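Local coordinates for protein KLLA0E08119p (Kluyveromyces lactis, PDB 3VA7) that probably carboxylates urea at the expense of ATP, with biotin as the carboxyl carrier, in the first step of urea breakdown by the allophanate route, at residues R972-V975 with K976-L979; V1081-E1084 with E1085-I1089. All blocks are in the same frame, centred on the assembly; numbering follows the deposited sequence.

Contact 1 (R972-V975 with K976-L979); sequences RNDV and KNML
V975 and L979 lie side by side on the buried face of one short helix, their side chains pointing the same way. They meet through one methyl each, V975 CG1 and L979 CD1, at 4.0 Å. With CG1 opposite the backbone N across the CA-CB bond (chi1 177°), this is the methyl that meets L979. The backbone joins the same two residues: L979 N donates to V975 O at 3.0 Å, nearly straight. N973 and K976 run alongside each other in the same sense on a more open side. Their polar ends, N973 OD1 and K976 NZ, stay 3.8 Å apart, near each other but not hydrogen-bonded. The K976 chain leaves the backbone extended and bends at chi3 (87°), which brings its amine back beside the amide. D974 and N977 are three residues apart and cross obliquely. The carboxylate and amide planes are turned 59° from each other, and D974 OD2 to N977 ND2 is 4.0 Å. D974 instead uses OD1 to accept from the backbone N of D971, just before the helix.

All of this is i to i+3 and i to i+4 contact along helix 972-979, within the carboxyltransferase domain, subdomain C and D. Backbone i to i+4 bonds link K976 N, N977 N and M978 N to R972 O, N973 O and D974 O. The N977 amide group sits close to N973 O without a hydrogen bond to it.

The apolar face packs against the domain. V975 packs on V961 and I964 of helix 960-967, L979 on F934 and I1027, and M978 on I1027, H1006 and Y1008. R972 turns to other partners, with salt bridges from NH1 to E935 and from NE to D962.

Contact 2 (V1081-E1084 with E1085-I1089); sequences VTEE and ELEVI
E1085 folds back on the residues before its helix, and its OE1 accepts the backbone N of T1082 at 3.1 Å. The N-H...O angle is 176°, yet the donor stands above the carboxylate plane. With CG opposite the carbonyl carbon (chi1 -70°) and the chain extended beyond it, the carboxylate lies beside T1082 CB.

V1081 adds the apolar half. Its CG2 rests on L1086 CB at 3.8 Å, the two side chains crossing at about a right angle. Its CG1 meets I1089 CD1 at 4.1 Å.

This is the N-terminal turn of helix 1083-1094, where the chain passes into it from strand 1075-1081. T1082 holds the N-cap position, but its side chain makes no capping bond. The first helical bonds run from L1086 N to T1082 O and from E1087 N to E1083 O. An alanine in place of V1081 would lose both methyls and is likely to open a gap beside L1086 and I1089.

E1083 and E1087 lie side by side; E1083 OE2 and E1087 OE1 are 4.1 Å apart. The nearby R1049 probably eases this closeness of two acids: E1087 OE1 forms a salt bridge with its NH2. E1083 OE1 accepts from the backbone N of S937. Farther out, L1086 packs on A933 and V1081 on P931, both of strand 922-934.

In the fold
Contact 1 comes first along the chain, on helix 972-979, and contact 2 follows on the first turns of helix 1083-1094. Their centres are about 19 Å apart. The nearest atoms are about 9 Å apart, so they do not touch. Both rest on strand 922-934 of one mixed sheet: contact 1 meets it through F934, contact 2 through P931 and A933. Strand 1075-1081 pairs parallel with that strand and runs up to contact 2. The shared sheet ties contact 2 to the carboxyltransferase C and D region that holds contact 1. Urea is bound in this chain, and the L979 side chain of contact 1 is about 13 Å from it.

Contact 1 (R972-V975 with K976-L979)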
loop_
_atom_site.group_PDB
_atom_site.type_symbol
_atom_site.label_atom_id
_atom_site.label_comp_id
_atom_site.label_asym_id
_atom_site.label_seq_id
_atom_site.Cartn_x
_atom_site.Cartn_y
_atom_site.Cartn_z
ATOM N N ARG A 972 -3.147 19.746 32.618
ATOM C CA ARG A 972 -3.264 18.882 31.444
ATOM C C ARG A 972 -4.395 19.325 30.538
ATOM O O ARG A 972 -4.281 19.190 29.328
ATOM C CB ARG A 972 -3.431 17.410 31.809
ATOM C CG ARG A 972 -4.590 17.128 32.713
ATOM C CD ARG A 972 -4.959 15.659 32.670
ATOM N NE ARG A 972 -3.820 14.844 32.324
ATOM C CZ ARG A 972 -3.795 14.001 31.290
ATOM N NH1 ARG A 972 -4.884 13.839 30.529
ATOM N NH2 ARG A 972 -2.709 13.262 31.070
ATOM N N ASN A 973 -5.465 19.868 31.105
ATOM C CA ASN A 973 -6.590 20.276 30.288
ATOM C C ASN A 973 -6.319 21.606 29.553
ATOM O O ASN A 973 -6.953 21.921 28.520
ATOM C CB ASN A 973 -7.929 20.205 31.065
ATOM C CG ASN A 973 -8.268 18.712 31.542
ATOM O OD1 ASN A 973 -8.165 17.751 30.767
ATOM N ND2 ASN A 973 -8.611 18.549 32.828
ATOM N N ASP A 974 -5.352 22.356 30.063
ATOM C CA ASP A 974 -4.831 23.456 29.313
ATOM C C ASP A 974 -4.164 22.975 28.017
ATOM O O ASP A 974 -4.356 23.615 26.987
ATOM C CB ASP A 974 -3.848 24.306 30.136
ATOM C CG ASP A 974 -4.534 25.063 31.240
ATOM O OD1 ASP A 974 -3.948 25.177 32.339
ATOM O OD2 ASP A 974 -5.671 25.508 31.006
ATOM N N VAL A 975 -3.424 21.863 28.068
ATOM C CA VAL A 975 -2.845 21.259 26.873
ATOM C C VAL A 975 -3.954 20.828 25.948
ATOM O O VAL A 975 -3.961 21.126 24.733
ATOM C CB VAL A 975 -1.917 20.054 27.194
ATOM C CG1 VAL A 975 -1.380 19.404 25.905
ATOM C CG2 VAL A 975 -0.790 20.460 28.099
ATOM N N LYS A 976 -4.925 20.145 26.504
ATOM C CA LYS A 976 -6.001 19.695 25.652
ATOM C C LYS A 976 -6.659 20.910 24.998
ATOM O O LYS A 976 -6.961 20.863 23.833
ATOM C CB LYS A 976 -6.995 18.858 26.432
ATOM C CG LYS A 976 -8.166 18.355 25.627
ATOM C CD LYS A 976 -9.218 17.600 26.490
ATOM C CE LYS A 976 -10.227 18.576 27.083
ATOM N NZ LYS A 976 -11.020 17.998 28.216
ATOM N N ASN A 977 -6.850 21.999 25.739
ATOM C CA ASN A 977 -7.488 23.181 25.204
ATOM C C ASN A 977 -6.709 23.795 24.079
ATOM O O ASN A 977 -7.329 24.285 23.116
ATOM C CB ASN A 977 -7.690 24.274 26.258
ATOM C CG ASN A 977 -8.760 23.934 27.287
ATOM O OD1 ASN A 977 -9.694 23.127 27.033
ATOM N ND2 ASN A 977 -8.636 24.573 28.479
ATOM N N MET A 978 -5.370 23.814 24.176
ATOM C CA MET A 978 -4.643 24.439 23.102
ATOM C C MET A 978 -4.705 23.597 21.859
ATOM O O MET A 978 -4.910 24.147 20.774
ATOM C CB MET A 978 -3.249 24.909 23.453
ATOM C CG MET A 978 -2.218 23.944 23.273
ATOM S SD MET A 978 -1.602 23.721 21.590
ATOM C CE MET A 978 -0.189 22.738 22.062
ATOM N N LEU A 979 -4.643 22.278 21.996
ATOM C CA LEU A 979 -4.798 21.454 20.823
ATOM C C LEU A 979 -6.084 21.725 20.053
ATOM O O LEU A 979 -6.138 21.570 18.809
ATOM C CB LEU A 979 -4.709 19.999 21.196
ATOM C CG LEU A 979 -3.314 19.643 21.698
ATOM C CD1 LEU A 979 -3.436 18.446 22.559
ATOM C CD2 LEU A 979 -2.432 19.374 20.471
#

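Contact 2 (V1081-E1084 with E1085-I1089)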
loop_
_atom_site.group_PDB
_atom_site.type_symbol
_atom_site.label_atom_id
_atom_site.label_comp_id
_atom_site.label_asym_id
_atom_site.label_seq_id
_atom_site.Cartn_x
_atom_site.Cartn_y
_atom_site.Cartn_z
ATOM N N VAL A 1081 -13.461 14.904 18.926
ATOM C CA VAL A 1081 -14.314 13.734 18.833
ATOM C C VAL A 1081 -13.865 12.665 19.836
ATOM O O VAL A 1081 -12.700 12.638 20.340
ATOM C CB VAL A 1081 -14.329 13.016 17.452
ATOM C CG1 VAL A 1081 -15.008 13.839 16.427
ATOM C CG2 VAL A 1081 -12.912 12.507 17.008
ATOM N N THR A 1082 -14.817 11.783 20.096
ATOM C CA THR A 1082 -14.648 10.628 20.950
ATOM C C THR A 1082 -13.802 9.585 20.228
ATOM O O THR A 1082 -13.800 9.568 19.015
ATOM C CB THR A 1082 -16.077 10.109 21.213
ATOM O OG1 THR A 1082 -16.546 10.714 22.424
ATOM C CG2 THR A 1082 -16.174 8.593 21.284
ATOM N N GLU A 1083 -13.112 8.707 20.949
ATOM C CA GLU A 1083 -12.424 7.593 20.296
ATOM C C GLU A 1083 -13.311 6.802 19.320
ATOM O O GLU A 1083 -12.933 6.592 18.151
ATOM C CB GLU A 1083 -11.710 6.661 21.263
ATOM C CG GLU A 1083 -11.101 5.498 20.524
ATOM C CD GLU A 1083 -10.027 4.749 21.280
ATOM O OE1 GLU A 1083 -9.600 5.222 22.327
ATOM O OE2 GLU A 1083 -9.601 3.676 20.816
ATOM N N GLU A 1084 -14.486 6.374 19.765
ATOM C CA GLU A 1084 -15.387 5.601 18.898
ATOM C C GLU A 1084 -15.903 6.447 17.695
ATOM O O GLU A 1084 -16.044 5.941 16.599
ATOM C CB GLU A 1084 -16.546 4.981 19.721
ATOM C CG GLU A 1084 -17.096 3.585 19.227
ATOM C CD GLU A 1084 -16.078 2.416 19.291
ATOM O OE1 GLU A 1084 -15.817 1.745 18.252
ATOM O OE2 GLU A 1084 -15.518 2.166 20.378
ATOM N N GLU A 1085 -16.162 7.730 17.888
ATOM C CA GLU A 1085 -16.554 8.570 16.784
ATOM C C GLU A 1085 -15.421 8.690 15.752
ATOM O O GLU A 1085 -15.690 8.873 14.542
ATOM C CB GLU A 1085 -16.927 9.967 17.255
ATOM C CG GLU A 1085 -18.210 10.079 18.039
ATOM C CD GLU A 1085 -18.482 11.487 18.633
ATOM O OE1 GLU A 1085 -17.602 12.371 18.751
ATOM O OE2 GLU A 1085 -19.621 11.706 19.037
ATOM N N LEU A 1086 -14.171 8.632 16.239
ATOM C CA LEU A 1086 -12.970 8.693 15.417
ATOM C C LEU A 1086 -12.759 7.417 14.657
ATOM O O LEU A 1086 -12.274 7.444 13.572
ATOM C CB LEU A 1086 -11.710 8.982 16.255
ATOM C CG LEU A 1086 -10.398 8.937 15.469
ATOM C CD1 LEU A 1086 -10.333 10.121 14.543
ATOM C CD2 LEU A 1086 -9.195 8.954 16.348
ATOM N N GLU A 1087 -13.073 6.283 15.233
ATOM C CA GLU A 1087 -12.950 5.077 14.465
ATOM C C GLU A 1087 -14.009 5.030 13.335
ATOM O O GLU A 1087 -13.792 4.366 12.334
ATOM C CB GLU A 1087 -13.014 3.830 15.366
ATOM C CG GLU A 1087 -11.911 3.765 16.391
ATOM C CD GLU A 1087 -10.516 3.371 15.862
ATOM O OE1 GLU A 1087 -9.532 3.443 16.679
ATOM O OE2 GLU A 1087 -10.400 2.979 14.655
ATOM N N VAL A 1088 -15.144 5.724 13.493
ATOM C CA VAL A 1088 -16.155 5.693 12.462
ATOM C C VAL A 1088 -15.560 6.489 11.267
ATOM O O VAL A 1088 -15.431 5.986 10.147
ATOM C CB VAL A 1088 -17.568 6.185 12.985
ATOM C CG1 VAL A 1088 -18.505 6.693 11.830
ATOM C CG2 VAL A 1088 -18.306 5.036 13.774
ATOM N N ILE A 1089 -15.148 7.711 11.567
ATOM C CA ILE A 1089 -14.531 8.592 10.639
ATOM C C ILE A 1089 -13.333 7.936 9.926
ATOM O O ILE A 1089 -13.211 8.070 8.729
ATOM C CB ILE A 1089 -14.111 9.943 11.312
ATOM C CG1 ILE A 1089 -15.355 10.793 11.646
ATOM C CG2 ILE A 1089 -13.158 10.756 10.375
ATOM C CD1 ILE A 1089 -15.137 11.770 12.842
#